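Local coordinates for uncharacterized protein YLR021W (Saccharomyces cerevisiae, PDB 2Z5B), which pairs with a partner chaperone, POC4, as a heterodimer that binds proteasome precursors and promotes alpha-ring formation during 20S proteasome assembly, at residues E47-L59 / R89-D103. Residues are numbered along the deposited sequence; the frame is centred on the assembly and turned at random.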
# COMPACT_ATOMS: atom_id res chain seq x y z
N GLU B 47 -9.60 7.09 -4.92
CA GLU B 47 -8.84 6.64 -6.08
C GLU B 47 -7.36 6.52 -5.80
O GLU B 47 -6.80 7.25 -4.98
CB GLU B 47 -9.10 7.54 -7.30
CG GLU B 47 -10.55 7.56 -7.71
CD GLU B 47 -10.83 8.43 -8.93
OE1 GLU B 47 -9.87 8.86 -9.60
OE2 GLU B 47 -12.04 8.67 -9.20
N MET B 48 -6.72 5.61 -6.53
CA MET B 48 -5.33 5.25 -6.34
C MET B 48 -4.91 4.55 -7.63
O MET B 48 -5.51 3.54 -8.00
CB MET B 48 -5.22 4.29 -5.16
CG MET B 48 -3.84 3.94 -4.73
SD MET B 48 -3.91 3.37 -3.03
CE MET B 48 -4.31 1.63 -3.22
N ASP B 49 -3.89 5.08 -8.30
CA ASP B 49 -3.57 4.62 -9.67
C ASP B 49 -2.07 4.43 -9.94
O ASP B 49 -1.68 3.99 -11.02
CB ASP B 49 -4.16 5.61 -10.70
CG ASP B 49 -3.50 7.00 -10.63
OD1 ASP B 49 -2.51 7.18 -9.89
OD2 ASP B 49 -3.98 7.92 -11.33
N SER B 50 -1.24 4.77 -8.96
CA SER B 50 0.21 4.65 -9.11
C SER B 50 0.82 3.95 -7.91
O SER B 50 0.23 3.94 -6.83
CB SER B 50 0.84 6.04 -9.27
OG SER B 50 0.11 6.82 -10.23
N THR B 51 1.98 3.34 -8.10
CA THR B 51 2.71 2.72 -6.99
C THR B 51 4.21 2.88 -7.21
O THR B 51 4.70 2.65 -8.33
CB THR B 51 2.35 1.22 -6.79
OG1 THR B 51 0.98 1.09 -6.41
CG2 THR B 51 3.22 0.57 -5.71
N TYR B 52 4.91 3.26 -6.15
CA TYR B 52 6.35 3.48 -6.19
C TYR B 52 7.02 2.78 -5.04
O TYR B 52 6.48 2.72 -3.93
CB TYR B 52 6.67 4.98 -6.14
CG TYR B 52 5.93 5.76 -7.19
CD1 TYR B 52 6.42 5.85 -8.50
CD2 TYR B 52 4.72 6.38 -6.90
CE1 TYR B 52 5.71 6.55 -9.49
CE2 TYR B 52 4.02 7.08 -7.86
CZ TYR B 52 4.51 7.16 -9.15
OH TYR B 52 3.78 7.87 -10.08
N GLU B 53 8.20 2.24 -5.31
CA GLU B 53 9.04 1.69 -4.27
C GLU B 53 10.18 2.67 -4.00
O GLU B 53 10.93 3.04 -4.92
CB GLU B 53 9.55 0.30 -4.67
CG GLU B 53 10.30 -0.42 -3.56
CD GLU B 53 10.56 -1.89 -3.85
OE1 GLU B 53 10.84 -2.25 -5.02
OE2 GLU B 53 10.51 -2.69 -2.90
N VAL B 54 10.28 3.10 -2.74
CA VAL B 54 11.32 4.01 -2.29
C VAL B 54 12.26 3.26 -1.35
O VAL B 54 11.85 2.78 -0.28
CB VAL B 54 10.70 5.27 -1.60
CG1 VAL B 54 11.72 6.43 -1.56
CG2 VAL B 54 9.43 5.72 -2.32
N SER B 55 13.52 3.11 -1.76
CA SER B 55 14.53 2.45 -0.92
C SER B 55 15.82 3.27 -0.82
O SER B 55 16.20 3.98 -1.75
CB SER B 55 14.83 1.03 -1.42
OG SER B 55 15.32 1.05 -2.75
N SER B 56 16.49 3.16 0.33
CA SER B 56 17.69 3.95 0.60
C SER B 56 18.91 3.45 -0.15
O SER B 56 19.15 2.24 -0.22
CB SER B 56 17.98 3.99 2.11
OG SER B 56 18.19 2.69 2.62
N LYS B 57 19.68 4.39 -0.71
CA LYS B 57 20.96 4.09 -1.35
C LYS B 57 22.02 3.76 -0.30
O LYS B 57 22.52 4.66 0.39
CB LYS B 57 21.41 5.29 -2.20
CG LYS B 57 21.28 5.11 -3.71
CD LYS B 57 19.85 5.28 -4.21
CE LYS B 57 19.82 5.47 -5.73
NZ LYS B 57 20.35 4.29 -6.48
N GLY B 58 22.35 2.47 -0.17
CA GLY B 58 23.42 1.98 0.72
C GLY B 58 23.58 2.68 2.06
O GLY B 58 22.59 3.01 2.72
N LEU B 59 24.84 2.89 2.46
CA LEU B 59 25.18 3.67 3.66
C LEU B 59 26.53 4.38 3.53
O LEU B 59 27.52 3.80 3.06
CB LEU B 59 25.12 2.80 4.93
CG LEU B 59 25.94 1.51 5.07
CD1 LEU B 59 27.31 1.77 5.70
CD2 LEU B 59 25.16 0.52 5.92
N ARG B 89 27.95 13.72 5.28
CA ARG B 89 27.69 12.29 5.05
C ARG B 89 26.56 11.76 5.92
O ARG B 89 25.76 10.94 5.46
CB ARG B 89 28.95 11.42 5.14
CG ARG B 89 28.82 10.17 4.24
CD ARG B 89 29.84 9.07 4.50
NE ARG B 89 29.53 7.89 3.68
CZ ARG B 89 30.17 6.72 3.73
NH1 ARG B 89 31.17 6.52 4.58
NH2 ARG B 89 29.79 5.73 2.92
N ASP B 90 26.46 12.25 7.16
CA ASP B 90 25.40 11.84 8.08
C ASP B 90 24.02 12.41 7.73
O ASP B 90 23.02 12.02 8.34
CB ASP B 90 25.75 12.20 9.53
CG ASP B 90 27.02 11.51 10.03
OD1 ASP B 90 27.67 10.78 9.25
OD2 ASP B 90 27.39 11.72 11.21
N HIS B 91 23.97 13.34 6.77
CA HIS B 91 22.70 13.96 6.37
C HIS B 91 22.45 13.91 4.87
O HIS B 91 21.47 14.47 4.35
CB HIS B 91 22.62 15.40 6.88
CG HIS B 91 22.62 15.52 8.37
ND1 HIS B 91 21.46 15.66 9.10
CD2 HIS B 91 23.63 15.52 9.27
CE1 HIS B 91 21.76 15.74 10.38
NE2 HIS B 91 23.07 15.66 10.51
N LEU B 92 23.37 13.26 4.17
CA LEU B 92 23.18 12.87 2.80
C LEU B 92 22.20 11.70 2.90
O LEU B 92 22.53 10.65 3.44
CB LEU B 92 24.52 12.41 2.22
CG LEU B 92 25.08 12.89 0.88
CD1 LEU B 92 24.56 12.04 -0.28
CD2 LEU B 92 24.84 14.38 0.64
N SER B 93 20.98 11.92 2.41
CA SER B 93 19.93 10.92 2.45
C SER B 93 19.33 10.73 1.06
O SER B 93 18.32 11.34 0.73
CB SER B 93 18.82 11.37 3.41
OG SER B 93 18.00 12.35 2.78
N ASP B 94 19.96 9.87 0.26
CA ASP B 94 19.48 9.61 -1.08
C ASP B 94 18.69 8.31 -1.18
O ASP B 94 18.99 7.34 -0.48
CB ASP B 94 20.63 9.61 -2.08
CG ASP B 94 21.15 11.00 -2.35
OD1 ASP B 94 20.32 11.92 -2.57
OD2 ASP B 94 22.38 11.18 -2.34
N TYR B 95 17.69 8.31 -2.05
CA TYR B 95 16.83 7.16 -2.27
C TYR B 95 16.73 6.81 -3.74
O TYR B 95 17.00 7.64 -4.63
CB TYR B 95 15.42 7.40 -1.70
CG TYR B 95 15.40 7.65 -0.21
CD1 TYR B 95 15.68 8.91 0.31
CD2 TYR B 95 15.11 6.62 0.68
CE1 TYR B 95 15.67 9.15 1.66
CE2 TYR B 95 15.09 6.85 2.05
CZ TYR B 95 15.38 8.12 2.53
OH TYR B 95 15.37 8.37 3.87
N GLN B 96 16.36 5.56 -3.99
CA GLN B 96 16.00 5.07 -5.30
C GLN B 96 14.47 5.00 -5.33
O GLN B 96 13.86 4.34 -4.49
CB GLN B 96 16.63 3.68 -5.50
CG GLN B 96 16.40 3.04 -6.87
CD GLN B 96 16.90 1.60 -6.94
OE1 GLN B 96 17.91 1.32 -7.60
NE2 GLN B 96 16.21 0.69 -6.26
N VAL B 97 13.86 5.71 -6.28
CA VAL B 97 12.42 5.65 -6.49
C VAL B 97 12.12 4.85 -7.76
O VAL B 97 12.48 5.25 -8.87
CB VAL B 97 11.77 7.05 -6.59
CG1 VAL B 97 10.26 6.92 -6.89
CG2 VAL B 97 12.00 7.84 -5.31
N VAL B 98 11.47 3.71 -7.58
CA VAL B 98 11.09 2.84 -8.70
C VAL B 98 9.58 2.85 -8.89
O VAL B 98 8.82 2.58 -7.95
CB VAL B 98 11.61 1.40 -8.52
CG1 VAL B 98 11.22 0.51 -9.71
CG2 VAL B 98 13.11 1.38 -8.34
N THR B 99 9.16 3.15 -10.11
CA THR B 99 7.78 3.17 -10.50
C THR B 99 7.32 1.75 -10.81
O THR B 99 7.85 1.11 -11.73
CB THR B 99 7.59 4.07 -11.73
OG1 THR B 99 8.09 5.38 -11.44
CG2 THR B 99 6.12 4.18 -12.11
N LYS B 100 6.35 1.27 -10.03
CA LYS B 100 5.79 -0.07 -10.24
C LYS B 100 4.50 0.01 -11.05
O LYS B 100 4.15 -0.93 -11.78
CB LYS B 100 5.55 -0.80 -8.90
CG LYS B 100 6.77 -0.93 -8.00
CD LYS B 100 7.89 -1.74 -8.69
CE LYS B 100 9.07 -1.94 -7.76
NZ LYS B 100 8.84 -3.09 -6.84
N LEU B 101 3.81 1.13 -10.94
CA LEU B 101 2.53 1.35 -11.62
C LEU B 101 2.35 2.85 -11.81
O LEU B 101 2.58 3.62 -10.88
CB LEU B 101 1.38 0.78 -10.78
CG LEU B 101 0.00 0.70 -11.45
CD1 LEU B 101 -0.03 -0.36 -12.56
CD2 LEU B 101 -1.08 0.43 -10.42
N GLY B 102 1.97 3.26 -13.02
CA GLY B 102 1.80 4.69 -13.33
C GLY B 102 2.97 5.32 -14.08
O GLY B 102 3.82 4.61 -14.63
N ASP B 103 3.03 6.65 -14.09
CA ASP B 103 4.05 7.39 -14.84
C ASP B 103 5.44 7.31 -14.21
O ASP B 103 5.63 7.67 -13.04
CB ASP B 103 3.64 8.86 -15.00
CG ASP B 103 4.38 9.55 -16.12
OD1 ASP B 103 5.36 10.27 -15.83
OD2 ASP B 103 3.99 9.38 -17.30
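Glu-53 and Val-98 exchange two backbone hydrogen bonds, and Ser-55 and Gln-96 do the same, fixing strand 95-99 antiparallel to strand 50-56 as an outermost strand of the chain's mixed sheet. The bond from Val-98 N to Glu-53 O (2.8 Å) is nearly straight, 174° at the hydrogen. Beyond the pairs, Lys-57 N donates to Asp-94 O.

At the other end a classic beta bulge sets Lys-100 and Leu-101 both against Thr-51. Thr-51 O therefore accepts two bonds, from Lys-100 N at 2.7 Å and from Leu-101 N at 3.1 Å, the latter in the carbonyl plane on a lone pair; Thr-51 N is answered by Leu-101 O. The Thr-51 hydroxyl OG1 is hydrogen-bonded with Ser-144 OG on strand 140-145. Next along, the backbone angles of Gly-102 would jam a CB against the carbonyl O of the residue before, and glycine avoids the clash.

Lys-100, at the bulge, reaches across to Glu-53. With its chain bent at chi2 (-61°) and chi4 (83°), NZ comes to Glu-53 OE1 from above the carboxylate plane, 2.8 Å away, in a salt bridge. The same ammonium donates to Leu-88 O of the neighbouring YPL144W chain. With an alanine here, the Glu-53 carboxylate would probably lose its cation and the Leu-88 carbonyl of the YPL144W chain its donor.

On the other face, Tyr-52 turns its ring edge to Thr-99 OG1, 3.3 Å from CE1, and its hydroxyl donates only weakly to Asp-103 O. Val-54 lies alongside Val-97, CG1 to CG2 4.0 Å, beta-branched residues suited to extended backbone. Backbone pairing thus adds the outermost strand of the sheet within this chain, while a lysine at the bulge serves both an internal salt bridge and the subunit interface.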